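Local atomic coordinates of 3-hydroxyisobutyryl-CoA hydrolase (Mycobacterium thermoresistibile, PDB entry 4HDT), a protein that probably hydrolyses 3-hydroxy-2-methylpropanoyl-CoA to 3-hydroxy-2-methylpropanoate and free CoA, and belongs to the crotonase-like enoyl-CoA hydratase/isomerase family. Residues L282-L285 with E286-L289; G153-L156 with L157-P161. One frame throughout, in Å; residues are numbered along the deposited sequence.

Interaction 1 is the N-terminal turn of helix 285-299, and interaction 2 is the short helix 153-158 with its C-terminal exit; their centres lie about 11 Å apart. The two meet directly. Arg159 NH2, at the end of the side chain stacked in interaction 2, makes a probable hydrogen bond of 2.9 Å to Leu282 O, just ahead of the cap in interaction 1. Thr288 CG2 packs 3.2 Å from Thr154 OG1, and Tyr155 CE2 lies 3.6 Å from Leu285 N. Interaction 1 is near a zinc site: the Glu286 side chain is about 9 Å from a bound zinc ion and about 7 Å from the side chain of the zinc ligand His100. Interaction 2 is remote from the annotated zinc sites.

Interaction 1: L282-L285 with E286-L289; sequences LQSL and EDTL
Ser284 O is gripped twice by Thr288, whose OG1 donates to it at 2.8 Å and whose backbone N donates at 3.1 Å, the two arriving from opposite faces of the carbonyl plane. Thr288 OG1 lies beside its own backbone N (chi1 -54°), which lets it reach back to this carbonyl, and it also receives a bond from a water that bridges to Leu282 O. Ser284 is the N-cap of the helix. Its OG accepts a nearly straight bond from Asp287 N (3.1 Å, 171°), and its bond to Glu286 OE1 is weak. A second water joins Ser284 N to Asp287 OD2, while the Asp287 side chain lies against Ser284 CB, OD2 at 3.5 Å. The two carboxylates have stronger partners, Arg103 for Glu286 and Arg290 for Asp287. One residue further on, Leu289 N donates to Leu285 O, and Leu285 CG rests 3.9 Å from Leu289 CD1. Leu282 folds over Thr288, CD1 approaching its CA. The turn starts helix 285-299 after the loop from helix 266-279; Leu285 and Thr288 pack on helix 153-158, whereas Glu286 and Leu289 face helix 85-103.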
# COMPACT_ATOMS: atom_id res chain seq x y z
N LEU A 282 1.36 -16.92 5.67
CA LEU A 282 2.28 -16.35 6.62
C LEU A 282 1.54 -15.55 7.69
O LEU A 282 0.89 -14.54 7.38
CB LEU A 282 3.26 -15.41 5.91
CG LEU A 282 4.08 -16.02 4.76
CD1 LEU A 282 4.84 -14.89 4.09
CD2 LEU A 282 5.02 -17.11 5.28
N GLN A 283 1.76 -15.90 8.95
CA GLN A 283 1.17 -15.22 10.08
C GLN A 283 1.79 -13.86 10.39
O GLN A 283 1.09 -13.00 10.87
CB GLN A 283 1.28 -16.09 11.36
N SER A 284 3.09 -13.68 10.10
CA SER A 284 3.89 -12.57 10.60
C SER A 284 3.98 -11.44 9.57
O SER A 284 4.21 -11.73 8.41
CB SER A 284 5.30 -13.13 10.82
OG SER A 284 6.22 -12.17 11.05
N LEU A 285 3.78 -10.19 10.00
CA LEU A 285 4.04 -9.05 9.11
C LEU A 285 5.51 -9.04 8.68
O LEU A 285 5.82 -8.82 7.51
CB LEU A 285 3.64 -7.73 9.74
CG LEU A 285 3.85 -6.41 8.99
CD1 LEU A 285 3.24 -6.48 7.62
CD2 LEU A 285 3.28 -5.23 9.76
N GLU A 286 6.41 -9.29 9.62
CA GLU A 286 7.84 -9.33 9.27
C GLU A 286 8.17 -10.40 8.23
O GLU A 286 8.90 -10.12 7.26
CB GLU A 286 8.73 -9.47 10.51
CG GLU A 286 8.72 -8.27 11.43
CD GLU A 286 7.55 -8.23 12.39
OE1 GLU A 286 6.79 -9.21 12.53
OE2 GLU A 286 7.39 -7.18 13.02
N ASP A 287 7.67 -11.62 8.39
CA ASP A 287 7.91 -12.66 7.41
C ASP A 287 7.35 -12.31 6.04
O ASP A 287 7.96 -12.62 5.00
CB ASP A 287 7.34 -13.98 7.88
CG ASP A 287 8.07 -14.57 9.06
OD1 ASP A 287 9.12 -14.01 9.49
OD2 ASP A 287 7.53 -15.57 9.58
N THR A 288 6.22 -11.64 6.01
CA THR A 288 5.62 -11.22 4.77
C THR A 288 6.49 -10.16 4.08
O THR A 288 6.73 -10.20 2.86
CB THR A 288 4.19 -10.70 4.99
OG1 THR A 288 3.42 -11.70 5.68
CG2 THR A 288 3.50 -10.41 3.70
N LEU A 289 6.93 -9.19 4.85
CA LEU A 289 7.83 -8.16 4.31
C LEU A 289 9.13 -8.78 3.79
O LEU A 289 9.72 -8.27 2.87
CB LEU A 289 8.14 -7.09 5.36
CG LEU A 289 6.93 -6.19 5.67
CD1 LEU A 289 7.06 -5.46 7.01
CD2 LEU A 289 6.74 -5.20 4.56
O HOH W 1 0.82 -12.24 5.17
O HOH W 2 4.87 -16.11 9.31

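Interaction 2: G153-L156 with L157-P161; sequences GTYL and LSRAP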
# COMPACT_ATOMS: atom_id res chain seq x y z
N GLY A 153 1.63 -4.66 1.86
CA GLY A 153 0.36 -4.74 1.17
C GLY A 153 -0.10 -6.17 0.93
O GLY A 153 -1.28 -6.44 0.93
N THR A 154 0.83 -7.11 0.74
CA THR A 154 0.42 -8.50 0.49
C THR A 154 -0.14 -9.11 1.77
O THR A 154 -1.03 -9.96 1.72
CB THR A 154 1.54 -9.36 -0.13
OG1 THR A 154 2.62 -9.50 0.78
CG2 THR A 154 2.04 -8.79 -1.41
N TYR A 155 0.38 -8.70 2.95
CA TYR A 155 -0.21 -9.08 4.24
C TYR A 155 -1.67 -8.55 4.32
O TYR A 155 -2.59 -9.30 4.69
CB TYR A 155 0.69 -8.50 5.34
CG TYR A 155 0.23 -8.66 6.77
CD1 TYR A 155 -0.65 -7.76 7.35
CD2 TYR A 155 0.77 -9.65 7.57
CE1 TYR A 155 -1.03 -7.87 8.66
CE2 TYR A 155 0.37 -9.77 8.88
CZ TYR A 155 -0.54 -8.88 9.41
OH TYR A 155 -0.88 -8.98 10.74
N LEU A 156 -1.90 -7.29 3.98
CA LEU A 156 -3.25 -6.75 4.02
C LEU A 156 -4.16 -7.36 2.95
O LEU A 156 -5.30 -7.77 3.24
CB LEU A 156 -3.24 -5.24 3.90
CG LEU A 156 -2.55 -4.51 5.05
CD1 LEU A 156 -2.24 -3.08 4.61
CD2 LEU A 156 -3.37 -4.58 6.32
N LEU A 157 -3.65 -7.50 1.74
CA LEU A 157 -4.47 -8.00 0.63
C LEU A 157 -4.92 -9.43 0.91
O LEU A 157 -6.08 -9.80 0.64
CB LEU A 157 -3.73 -7.90 -0.69
CG LEU A 157 -3.48 -6.48 -1.23
CD1 LEU A 157 -2.32 -6.51 -2.21
CD2 LEU A 157 -4.76 -5.90 -1.87
N SER A 158 -4.00 -10.25 1.44
CA SER A 158 -4.31 -11.67 1.68
C SER A 158 -5.34 -11.85 2.80
O SER A 158 -5.92 -12.94 2.87
CB SER A 158 -3.06 -12.52 1.97
OG SER A 158 -2.40 -12.12 3.16
N ARG A 159 -5.56 -10.82 3.62
CA ARG A 159 -6.49 -10.84 4.77
C ARG A 159 -7.87 -10.23 4.46
O ARG A 159 -8.76 -10.25 5.31
CB ARG A 159 -5.83 -10.19 5.99
CG ARG A 159 -4.78 -11.11 6.66
CD ARG A 159 -3.91 -10.42 7.70
NE ARG A 159 -3.02 -11.38 8.37
CZ ARG A 159 -1.94 -11.93 7.79
NH1 ARG A 159 -1.61 -11.61 6.53
NH2 ARG A 159 -1.19 -12.79 8.48
N ALA A 160 -8.04 -9.70 3.25
CA ALA A 160 -9.31 -9.08 2.85
C ALA A 160 -10.34 -10.21 2.68
O ALA A 160 -9.96 -11.37 2.43
CB ALA A 160 -9.14 -8.33 1.55
N PRO A 161 -11.64 -9.87 2.80
CA PRO A 161 -12.66 -10.90 2.63
C PRO A 161 -12.64 -11.53 1.25
O PRO A 161 -12.42 -10.84 0.24
CB PRO A 161 -13.97 -10.13 2.87
CG PRO A 161 -13.62 -8.88 3.61
CD PRO A 161 -12.24 -8.55 3.10
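Tyr155 O accepts a hydrogen bond from Arg159 NH1 at 3.1 Å, with the oxygen at the edge of the guanidinium and close to its plane; Ser158 OG, 3.2 Å from the same Tyr155 O, is a possible second donor. That hydroxyl also lies 2.9 Å from Thr154 O, and its single proton could serve either carbonyl. The chi1 of Ser158, 63°, places OG between its backbone N and carbonyl carbon, folded back over the preceding turn where both oxygens are within reach. Thr154 O additionally accepts from Ser158 N.

The guanidinium that bonds Tyr155 O lies flat on the Tyr155 ring as well. Their planes are 15° apart, and Arg159 CZ sits 3.6 Å from the ring centroid, over the face in a cation-pi contact. The overlap is offset: CE2 of the tyrosine lies beneath the centre of the guanidinium, and NH1 stands over the rim near CD2. Extended from CG to NE, the arginine chain runs back along the helix and brings CD over the same face for a CH-pi contact. Leu157 N closes the first turn on Gly153 O, and Leu157 CG comes within 3.1 Å of Gly153 O, beyond the oxygen end of the carbonyl. At the far end Arg159 N bonds to Leu156 O, taking the N-H that an alpha-helical turn would give to Tyr155 O; the arginine's own NH1 bonds to that oxygen instead.

Leu156 and Leu157 both touch Phe185, and Leu157 also meets helix 164-171; Thr154 OG1 is hydrogen-bonded to Glu292. Because Arg159 NH2 reaches Leu282 O, the guanidinium is held by its face and by two carbonyls, which restricts its rotation. Its positive charge would probably offset the partial negative charge of the Tyr155 carbonyl, near the C-terminal end of the short helix.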